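Local coordinates for ribosome-inactivating protein (PDB 2G5X) that belongs to the plant ribosome-inactivating proteins, as lychnin from Lychnis chalcedonica, a single chain that combines a mixed beta-sheet with a largely helical region, at residues Leu133-Ser138 with Phe190-Arg195; Phe174-Asp179 with Ala194-Leu199; Asn201-Ile206 with Leu228-Tyr233. One frame throughout, in Å; residues are numbered along the deposited sequence.

Overall arrangement
All three contacts lie in the helical part of the chain; interactions 1 and 2 end on the same helix, 193-201, and interaction 3 follows. Interaction 1 holds the turn that leads into that helix, and interaction 2 packs its side against helix 175-184; the centres of interactions 1 and 2 are about 11 Å apart. Interaction 3 moves on to helix 203-210 and the C-terminal residues. Interaction 1 is partly buried, joined by paired backbone bonds and two waters, with Leu135 packed on the Phe190 ring; interaction 2 is buried, mainly apolar and without a hydrogen bond across it; interaction 3, also buried, adds one indole hydrogen bond to leucine packing. Interactions 2 and 3 touch directly, Phe174 CE1 lying 3.5 Å from Leu228 CD2.

Interaction 1: Leu133-Ser138 with Phe190-Arg195; sequences LSLGVS and FEAGAR
Leu135 and Phe190 pair backbone to backbone and then pack side chain on side chain, and these two residues bury most of the surface in the contact. Leu135 N donates to Phe190 O at 2.8 Å with an N-H...O angle of 159°, and Phe190 N returns a bond to Leu135 O at 3.0 Å. Two reciprocal bonds between one pair of residues define an antiparallel hydrogen-bonded pair, here a single bridge rather than a strand of a sheet.

The Phe190 side chain starts out away from the other segment. With chi1 at 74° its CG sits between the backbone N and the carbonyl carbon, and the ring is carried back alongside Leu135, with one face toward its CB. Leu135 CB lies 4.0 Å from Phe190 CE1, while Leu135 CD1 continues to Ala192 CB at 4.3 Å. Val181 and Arg184 of helix 175-184 also touch the Phe190 side chain.

In the fold, this isolated bridge ties together two helix approaches: Gly136, with a positive phi of 137°, is the N-cap of helix 137-145, and the other segment runs into helix 193-201.

Two waters extend the contact, one between backbone atoms and one between side chains. The first donates to Leu133 O at 2.7 Å and accepts from Ala192 N, just beyond the directly bonded Leu135-Phe190 pair. The second donates to Glu191 OE1 at 2.7 Å; in the conformer described it also lies by Ser134 OG, a link to be treated as doubtful because Ser134 has an alternate conformer.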
loop_
_atom_site.group_PDB
_atom_site.type_symbol
_atom_site.label_atom_id
_atom_site.label_comp_id
_atom_site.label_asym_id
_atom_site.label_seq_id
_atom_site.Cartn_x
_atom_site.Cartn_y
_atom_site.Cartn_z
ATOM N N LEU A 133 -10.505 7.142 -8.936
ATOM C CA LEU A 133 -9.183 6.822 -9.466
ATOM C C LEU A 133 -9.242 5.451 -10.148
ATOM O O LEU A 133 -9.745 4.485 -9.568
ATOM C CB LEU A 133 -8.158 6.785 -8.329
ATOM C CG LEU A 133 -6.764 6.235 -8.650
ATOM C CD1 LEU A 133 -6.078 7.102 -9.692
ATOM C CD2 LEU A 133 -5.945 6.185 -7.371
ATOM N N SER A 134 -8.740 5.369 -11.378
ATOM C CA SER A 134 -8.738 4.107 -12.115
ATOM C C SER A 134 -7.738 3.130 -11.491
ATOM O O SER A 134 -6.545 3.419 -11.414
ATOM C CB SER A 134 -8.377 4.360 -13.581
ATOM O OG SER A 134 -9.494 4.817 -14.316
ATOM N N LEU A 135 -8.239 1.973 -11.059
ATOM C CA LEU A 135 -7.418 0.943 -10.424
ATOM C C LEU A 135 -7.297 -0.305 -11.299
ATOM O O LEU A 135 -8.156 -0.568 -12.138
ATOM C CB LEU A 135 -8.039 0.539 -9.085
ATOM C CG LEU A 135 -8.447 1.659 -8.124
ATOM C CD1 LEU A 135 -9.149 1.053 -6.916
ATOM C CD2 LEU A 135 -7.227 2.463 -7.705
ATOM N N GLY A 136 -6.231 -1.073 -11.087
ATOM C CA GLY A 136 -6.029 -2.291 -11.854
ATOM C C GLY A 136 -4.595 -2.473 -12.315
ATOM O O GLY A 136 -3.782 -1.557 -12.210
ATOM N N VAL A 137 -4.282 -3.660 -12.827
ATOM C CA VAL A 137 -2.935 -3.960 -13.302
ATOM C C VAL A 137 -2.392 -2.975 -14.343
ATOM O O VAL A 137 -1.289 -2.450 -14.184
ATOM C CB VAL A 137 -2.868 -5.401 -13.868
ATOM C CG1 VAL A 137 -1.524 -5.644 -14.554
ATOM C CG2 VAL A 137 -3.064 -6.399 -12.730
ATOM N N SER A 138 -3.155 -2.719 -15.402
ATOM C CA SER A 138 -2.701 -1.797 -16.437
ATOM C C SER A 138 -2.511 -0.385 -15.891
ATOM O O SER A 138 -1.542 0.292 -16.229
ATOM C CB SER A 138 -3.693 -1.774 -17.601
ATOM O OG SER A 138 -3.835 -3.072 -18.151
ATOM N N PHE A 190 -11.079 -0.442 -12.803
ATOM C CA PHE A 190 -12.331 -0.132 -12.124
ATOM C C PHE A 190 -12.115 0.973 -11.098
ATOM O O PHE A 190 -10.978 1.285 -10.737
ATOM C CB PHE A 190 -12.914 -1.378 -11.435
ATOM C CG PHE A 190 -12.178 -1.796 -10.185
ATOM C CD1 PHE A 190 -10.945 -2.437 -10.262
ATOM C CD2 PHE A 190 -12.723 -1.542 -8.929
ATOM C CE1 PHE A 190 -10.266 -2.820 -9.104
ATOM C CE2 PHE A 190 -12.055 -1.918 -7.766
ATOM C CZ PHE A 190 -10.823 -2.559 -7.853
ATOM N N GLU A 191 -13.217 1.566 -10.647
ATOM C CA GLU A 191 -13.191 2.636 -9.653
ATOM C C GLU A 191 -13.773 2.100 -8.341
ATOM O O GLU A 191 -14.784 1.397 -8.347
ATOM C CB GLU A 191 -14.019 3.825 -10.158
ATOM C CG GLU A 191 -13.503 4.412 -11.468
ATOM C CD GLU A 191 -14.406 5.493 -12.036
ATOM O OE1 GLU A 191 -14.024 6.102 -13.057
ATOM O OE2 GLU A 191 -15.495 5.732 -11.471
ATOM N N ALA A 192 -13.131 2.428 -7.221
ATOM C CA ALA A 192 -13.578 1.949 -5.913
ATOM C C ALA A 192 -15.001 2.364 -5.533
ATOM O O ALA A 192 -15.789 1.538 -5.075
ATOM C CB ALA A 192 -12.599 2.405 -4.828
ATOM N N GLY A 193 -15.325 3.639 -5.711
ATOM C CA GLY A 193 -16.660 4.101 -5.364
ATOM C C GLY A 193 -16.787 4.563 -3.923
ATOM O O GLY A 193 -15.904 4.316 -3.096
ATOM N N ALA A 194 -17.907 5.213 -3.617
ATOM C CA ALA A 194 -18.164 5.753 -2.287
ATOM C C ALA A 194 -18.327 4.748 -1.146
ATOM O O ALA A 194 -17.830 4.990 -0.046
ATOM C CB ALA A 194 -19.383 6.674 -2.337
ATOM N N ARG A 195 -19.015 3.631 -1.383
ATOM C CA ARG A 195 -19.217 2.665 -0.306
ATOM C C ARG A 195 -17.909 2.011 0.136
ATOM O O ARG A 195 -17.658 1.867 1.336
ATOM C CB ARG A 195 -20.238 1.591 -0.709
ATOM C CG ARG A 195 -20.675 0.729 0.473
ATOM C CD ARG A 195 -21.769 -0.273 0.126
ATOM N NE ARG A 195 -22.043 -1.151 1.263
ATOM C CZ ARG A 195 -22.752 -0.805 2.335
ATOM N NH1 ARG A 195 -23.285 0.408 2.430
ATOM N NH2 ARG A 195 -22.907 -1.670 3.330
HETATM O O HOH W 1 -10.719 4.063 -7.052
HETATM O O HOH W 2 -11.933 5.167 -14.486
#

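Interaction 2: Phe174-Asp179 with Ala194-Leu199; sequences FKYIED and ARITLL
The segments of helices 175-179 and 194-199 run roughly antiparallel, at 145° between their N-to-C directions, with an axial closest approach of 11.4 Å that is spanned mainly by side chains, with no hydrogen bond across. Leu199 has the largest buried area and reaches two aromatic rings with different branches. Its CD1 packs on Phe174 CE1 at 3.8 Å, and its CD2 meets Tyr176 CD2 at 4.2 Å. A chi1 of 171° carries CG toward the 174-179 segment, and chi2, 61°, parts the two methyls between the rings. Phe174 and Leu199 pass in opposite directions, bringing Phe174 CZ to 3.3 Å from Leu199 O in an oblique approach.

One turn earlier on the second helix, Ile196 divides its branches similarly. Its CG2 touches Ile177 CD1 at 3.9 Å, whereas CG1 comes to the edge of the Tyr176 ring, a looser approach of 4.4 Å from CE2. On another side of the first helix, Lys175 NZ forms a salt bridge with Glu178 OE1 at 2.8 Å; that oxygen also pairs with Arg21 of helix 10-25. Ile206 of helix 203-210 touches both Phe174 and Leu199. Two successive helices, roughly antiparallel, form a helical hairpin in the helical region of the ribosome-inactivating protein fold.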
loop_
_atom_site.group_PDB
_atom_site.type_symbol
_atom_site.label_atom_id
_atom_site.label_comp_id
_atom_site.label_asym_id
_atom_site.label_seq_id
_atom_site.Cartn_x
_atom_site.Cartn_y
_atom_site.Cartn_z
ATOM N N PHE A 174 -8.615 -5.402 3.855
ATOM C CA PHE A 174 -9.952 -5.933 3.566
ATOM C C PHE A 174 -10.037 -7.049 2.530
ATOM O O PHE A 174 -9.753 -6.824 1.353
ATOM C CB PHE A 174 -10.854 -4.789 3.091
ATOM C CG PHE A 174 -11.063 -3.708 4.112
ATOM C CD1 PHE A 174 -12.122 -3.780 5.010
ATOM C CD2 PHE A 174 -10.200 -2.616 4.175
ATOM C CE1 PHE A 174 -12.323 -2.781 5.959
ATOM C CE2 PHE A 174 -10.390 -1.609 5.120
ATOM C CZ PHE A 174 -11.457 -1.692 6.015
ATOM N N LYS A 175 -10.460 -8.239 2.957
ATOM C CA LYS A 175 -10.610 -9.362 2.034
ATOM C C LYS A 175 -11.610 -8.993 0.930
ATOM O O LYS A 175 -11.473 -9.424 -0.217
ATOM C CB LYS A 175 -11.112 -10.612 2.771
ATOM C CG LYS A 175 -10.116 -11.220 3.758
ATOM C CD LYS A 175 -8.914 -11.813 3.044
ATOM C CE LYS A 175 -9.326 -12.969 2.136
ATOM N NZ LYS A 175 -8.166 -13.528 1.376
ATOM N N TYR A 176 -12.614 -8.198 1.285
ATOM C CA TYR A 176 -13.631 -7.766 0.328
ATOM C C TYR A 176 -13.002 -6.964 -0.812
ATOM O O TYR A 176 -13.388 -7.109 -1.970
ATOM C CB TYR A 176 -14.683 -6.900 1.033
ATOM C CG TYR A 176 -15.874 -6.529 0.168
ATOM C CD1 TYR A 176 -16.986 -7.365 0.081
ATOM C CD2 TYR A 176 -15.883 -5.345 -0.570
ATOM C CE1 TYR A 176 -18.084 -7.031 -0.717
ATOM C CE2 TYR A 176 -16.972 -5.003 -1.374
ATOM C CZ TYR A 176 -18.069 -5.850 -1.442
ATOM O OH TYR A 176 -19.150 -5.514 -2.229
ATOM N N ILE A 177 -12.034 -6.117 -0.478
ATOM C CA ILE A 177 -11.370 -5.291 -1.479
ATOM C C ILE A 177 -10.412 -6.128 -2.322
ATOM O O ILE A 177 -10.290 -5.916 -3.524
ATOM C CB ILE A 177 -10.645 -4.105 -0.809
ATOM C CG1 ILE A 177 -11.691 -3.219 -0.119
ATOM C CG2 ILE A 177 -9.855 -3.310 -1.841
ATOM C CD1 ILE A 177 -11.132 -2.013 0.605
ATOM N N GLU A 178 -9.743 -7.090 -1.695
ATOM C CA GLU A 178 -8.853 -7.974 -2.434
ATOM C C GLU A 178 -9.716 -8.655 -3.496
ATOM O O GLU A 178 -9.335 -8.742 -4.664
ATOM C CB GLU A 178 -8.251 -9.040 -1.506
ATOM C CG GLU A 178 -7.619 -10.208 -2.257
ATOM C CD GLU A 178 -7.120 -11.317 -1.345
ATOM O OE1 GLU A 178 -7.385 -11.276 -0.126
ATOM O OE2 GLU A 178 -6.463 -12.244 -1.857
ATOM N N ASP A 179 -10.894 -9.119 -3.082
ATOM C CA ASP A 179 -11.806 -9.803 -3.991
ATOM C C ASP A 179 -12.235 -8.909 -5.152
ATOM O O ASP A 179 -12.376 -9.376 -6.283
ATOM C CB ASP A 179 -13.038 -10.300 -3.231
ATOM C CG ASP A 179 -12.852 -11.700 -2.683
ATOM O OD1 ASP A 179 -13.776 -12.207 -2.006
ATOM O OD2 ASP A 179 -11.780 -12.287 -2.920
ATOM N N ALA A 194 -17.907 5.213 -3.617
ATOM C CA ALA A 194 -18.164 5.753 -2.287
ATOM C C ALA A 194 -18.327 4.748 -1.146
ATOM O O ALA A 194 -17.830 4.990 -0.046
ATOM C CB ALA A 194 -19.383 6.674 -2.337
ATOM N N ARG A 195 -19.015 3.631 -1.383
ATOM C CA ARG A 195 -19.217 2.665 -0.306
ATOM C C ARG A 195 -17.909 2.011 0.136
ATOM O O ARG A 195 -17.658 1.867 1.336
ATOM C CB ARG A 195 -20.238 1.591 -0.709
ATOM C CG ARG A 195 -20.675 0.729 0.473
ATOM C CD ARG A 195 -21.769 -0.273 0.126
ATOM N NE ARG A 195 -22.043 -1.151 1.263
ATOM C CZ ARG A 195 -22.752 -0.805 2.335
ATOM N NH1 ARG A 195 -23.285 0.408 2.430
ATOM N NH2 ARG A 195 -22.907 -1.670 3.330
ATOM N N ILE A 196 -17.077 1.616 -0.827
ATOM C CA ILE A 196 -15.794 1.001 -0.500
ATOM C C ILE A 196 -14.893 2.011 0.202
ATOM O O ILE A 196 -14.117 1.651 1.084
ATOM C CB ILE A 196 -15.075 0.463 -1.767
ATOM C CG1 ILE A 196 -15.740 -0.841 -2.214
ATOM C CG2 ILE A 196 -13.589 0.235 -1.477
ATOM C CD1 ILE A 196 -15.184 -1.416 -3.501
ATOM N N THR A 197 -14.997 3.277 -0.190
ATOM C CA THR A 197 -14.190 4.321 0.431
ATOM C C THR A 197 -14.581 4.465 1.908
ATOM O O THR A 197 -13.718 4.629 2.772
ATOM C CB THR A 197 -14.366 5.672 -0.306
ATOM O OG1 THR A 197 -13.899 5.542 -1.658
ATOM C CG2 THR A 197 -13.574 6.771 0.388
ATOM N N LEU A 198 -15.877 4.387 2.198
ATOM C CA LEU A 198 -16.355 4.496 3.578
ATOM C C LEU A 198 -15.963 3.244 4.365
ATOM O O LEU A 198 -15.643 3.315 5.555
ATOM C CB LEU A 198 -17.876 4.675 3.603
ATOM C CG LEU A 198 -18.511 4.915 4.976
ATOM C CD1 LEU A 198 -17.912 6.163 5.616
ATOM C CD2 LEU A 198 -20.018 5.072 4.815
ATOM N N LEU A 199 -16.000 2.095 3.696
ATOM C CA LEU A 199 -15.617 0.839 4.331
ATOM C C LEU A 199 -14.163 0.950 4.791
ATOM O O LEU A 199 -13.830 0.611 5.930
ATOM C CB LEU A 199 -15.760 -0.317 3.336
ATOM C CG LEU A 199 -15.211 -1.679 3.765
ATOM C CD1 LEU A 199 -15.923 -2.173 5.029
ATOM C CD2 LEU A 199 -15.403 -2.666 2.628
#

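Interaction 3: Asn201-Ile206 with Leu228-Tyr233; sequences NNWSKI and LGLLLY
Trp203 makes the one hydrogen bond across this contact, from its indole NE1 to the backbone Leu230 O at 2.9 Å. The N-H...O angle is 162° and the oxygen lies in the indole plane, at the ring edge, although the donor is tilted from the carbonyl plane. With chi1 at -180°, CG points opposite the backbone N, which swings the indole from the first turn of helix 203-210 across to the C-terminal segment.

A CH-pi contact uses the ring face: Leu232 CB stands 4.1 Å from the centroid of the six-membered ring, 13° off its normal. The edge bond and the face contact together probably restrain the position and tilt of the indole. In the fold, they bind the irregular C-terminal tail 228-233 to helix 203-210, while Phe174 and Arg173 also meet the indole, the latter by cation-pi.

Apolar contacts complete the set. Leu232 CD1 reaches Trp203 CZ3 at 3.8 Å. At the other end, Leu228 CD1 packs on Ile206 CG2 at 3.6 Å and obliquely meets Trp203 CD1 at 4.1 Å. The second branch of Leu232 makes a van der Waals contact with a hydroxyl, CD2 lying 3.6 Å from Ser204 OG.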
loop_
_atom_site.group_PDB
_atom_site.type_symbol
_atom_site.label_atom_id
_atom_site.label_comp_id
_atom_site.label_asym_id
_atom_site.label_seq_id
_atom_site.Cartn_x
_atom_site.Cartn_y
_atom_site.Cartn_z
ATOM N N ASN A 201 -12.456 3.595 5.450
ATOM C CA ASN A 201 -12.332 4.536 6.558
ATOM C C ASN A 201 -12.645 3.901 7.911
ATOM O O ASN A 201 -12.149 4.360 8.942
ATOM C CB ASN A 201 -13.255 5.739 6.351
ATOM C CG ASN A 201 -12.831 6.608 5.184
ATOM O OD1 ASN A 201 -11.708 6.507 4.693
ATOM N ND2 ASN A 201 -13.726 7.485 4.746
ATOM N N ASN A 202 -13.458 2.845 7.902
ATOM C CA ASN A 202 -13.858 2.163 9.132
ATOM C C ASN A 202 -12.996 0.962 9.535
ATOM O O ASN A 202 -13.446 0.104 10.297
ATOM C CB ASN A 202 -15.320 1.707 9.025
ATOM C CG ASN A 202 -16.308 2.840 9.252
ATOM O OD1 ASN A 202 -16.665 3.575 8.326
ATOM N ND2 ASN A 202 -16.750 2.988 10.494
ATOM N N TRP A 203 -11.761 0.900 9.046
ATOM C CA TRP A 203 -10.882 -0.219 9.383
ATOM C C TRP A 203 -10.710 -0.381 10.896
ATOM O O TRP A 203 -10.805 -1.490 11.422
ATOM C CB TRP A 203 -9.511 -0.039 8.714
ATOM C CG TRP A 203 -8.534 -1.151 9.002
ATOM C CD1 TRP A 203 -8.797 -2.492 9.025
ATOM C CD2 TRP A 203 -7.132 -1.014 9.266
ATOM N NE1 TRP A 203 -7.647 -3.199 9.287
ATOM C CE2 TRP A 203 -6.610 -2.316 9.438
ATOM C CE3 TRP A 203 -6.264 0.083 9.372
ATOM C CZ2 TRP A 203 -5.258 -2.552 9.711
ATOM C CZ3 TRP A 203 -4.918 -0.151 9.644
ATOM C CH2 TRP A 203 -4.431 -1.461 9.809
ATOM N N SER A 204 -10.467 0.723 11.595
ATOM C CA SER A 204 -10.274 0.675 13.044
ATOM C C SER A 204 -11.519 0.223 13.809
ATOM O O SER A 204 -11.430 -0.606 14.720
ATOM C CB SER A 204 -9.827 2.047 13.562
ATOM O OG SER A 204 -9.658 2.024 14.971
ATOM N N LYS A 205 -12.679 0.760 13.445
ATOM C CA LYS A 205 -13.914 0.398 14.133
ATOM C C LYS A 205 -14.286 -1.071 13.962
ATOM O O LYS A 205 -14.800 -1.698 14.888
ATOM C CB LYS A 205 -15.063 1.300 13.674
ATOM C CG LYS A 205 -14.923 2.733 14.177
ATOM C CD LYS A 205 -16.080 3.609 13.740
ATOM C CE LYS A 205 -15.919 5.026 14.274
ATOM N NZ LYS A 205 -15.890 5.053 15.764
ATOM N N ILE A 206 -14.021 -1.620 12.782
ATOM C CA ILE A 206 -14.318 -3.023 12.518
ATOM C C ILE A 206 -13.302 -3.877 13.267
ATOM O O ILE A 206 -13.655 -4.885 13.883
ATOM C CB ILE A 206 -14.246 -3.328 11.007
ATOM C CG1 ILE A 206 -15.356 -2.564 10.280
ATOM C CG2 ILE A 206 -14.375 -4.834 10.763
ATOM C CD1 ILE A 206 -15.216 -2.552 8.764
ATOM N N LEU A 228 -11.983 -8.943 7.626
ATOM C CA LEU A 228 -10.642 -8.367 7.553
ATOM C C LEU A 228 -9.516 -9.364 7.297
ATOM O O LEU A 228 -9.582 -10.520 7.717
ATOM C CB LEU A 228 -10.346 -7.585 8.834
ATOM C CG LEU A 228 -11.355 -6.483 9.162
ATOM C CD1 LEU A 228 -10.920 -5.755 10.419
ATOM C CD2 LEU A 228 -11.469 -5.510 7.995
ATOM N N GLY A 229 -8.492 -8.898 6.583
ATOM C CA GLY A 229 -7.332 -9.720 6.289
ATOM C C GLY A 229 -6.173 -9.333 7.195
ATOM O O GLY A 229 -5.171 -10.042 7.281
ATOM N N LEU A 230 -6.316 -8.195 7.869
ATOM C CA LEU A 230 -5.305 -7.686 8.790
ATOM C C LEU A 230 -6.031 -6.846 9.832
ATOM O O LEU A 230 -6.852 -5.997 9.483
ATOM C CB LEU A 230 -4.283 -6.811 8.044
ATOM C CG LEU A 230 -3.213 -6.104 8.890
ATOM C CD1 LEU A 230 -2.261 -7.136 9.486
ATOM C CD2 LEU A 230 -2.430 -5.112 8.029
ATOM N N LEU A 231 -5.745 -7.084 11.107
ATOM C CA LEU A 231 -6.392 -6.316 12.163
ATOM C C LEU A 231 -5.456 -5.257 12.708
ATOM O O LEU A 231 -4.240 -5.423 12.703
ATOM C CB LEU A 231 -6.817 -7.220 13.330
ATOM C CG LEU A 231 -7.802 -8.366 13.094
ATOM C CD1 LEU A 231 -8.182 -8.971 14.438
ATOM C CD2 LEU A 231 -9.044 -7.858 12.386
ATOM N N LEU A 232 -6.040 -4.160 13.169
ATOM C CA LEU A 232 -5.268 -3.093 13.778
ATOM C C LEU A 232 -5.174 -3.482 15.255
ATOM O O LEU A 232 -6.035 -4.198 15.771
ATOM C CB LEU A 232 -6.010 -1.761 13.636
ATOM C CG LEU A 232 -5.380 -0.502 14.241
ATOM C CD1 LEU A 232 -4.171 -0.089 13.419
ATOM C CD2 LEU A 232 -6.407 0.623 14.267
ATOM N N TYR A 233 -4.120 -3.039 15.928
ATOM C CA TYR A 233 -3.959 -3.322 17.348
ATOM C C TYR A 233 -5.192 -2.761 18.065
ATOM O O TYR A 233 -5.901 -1.919 17.514
ATOM C CB TYR A 233 -2.692 -2.633 17.858
ATOM C CG TYR A 233 -2.645 -1.163 17.517
ATOM C CD1 TYR A 233 -3.336 -0.227 18.285
ATOM C CD2 TYR A 233 -1.942 -0.708 16.401
ATOM C CE1 TYR A 233 -3.334 1.127 17.949
ATOM C CE2 TYR A 233 -1.932 0.643 16.056
ATOM C CZ TYR A 233 -2.631 1.552 16.836
ATOM O OH TYR A 233 -2.630 2.885 16.499
#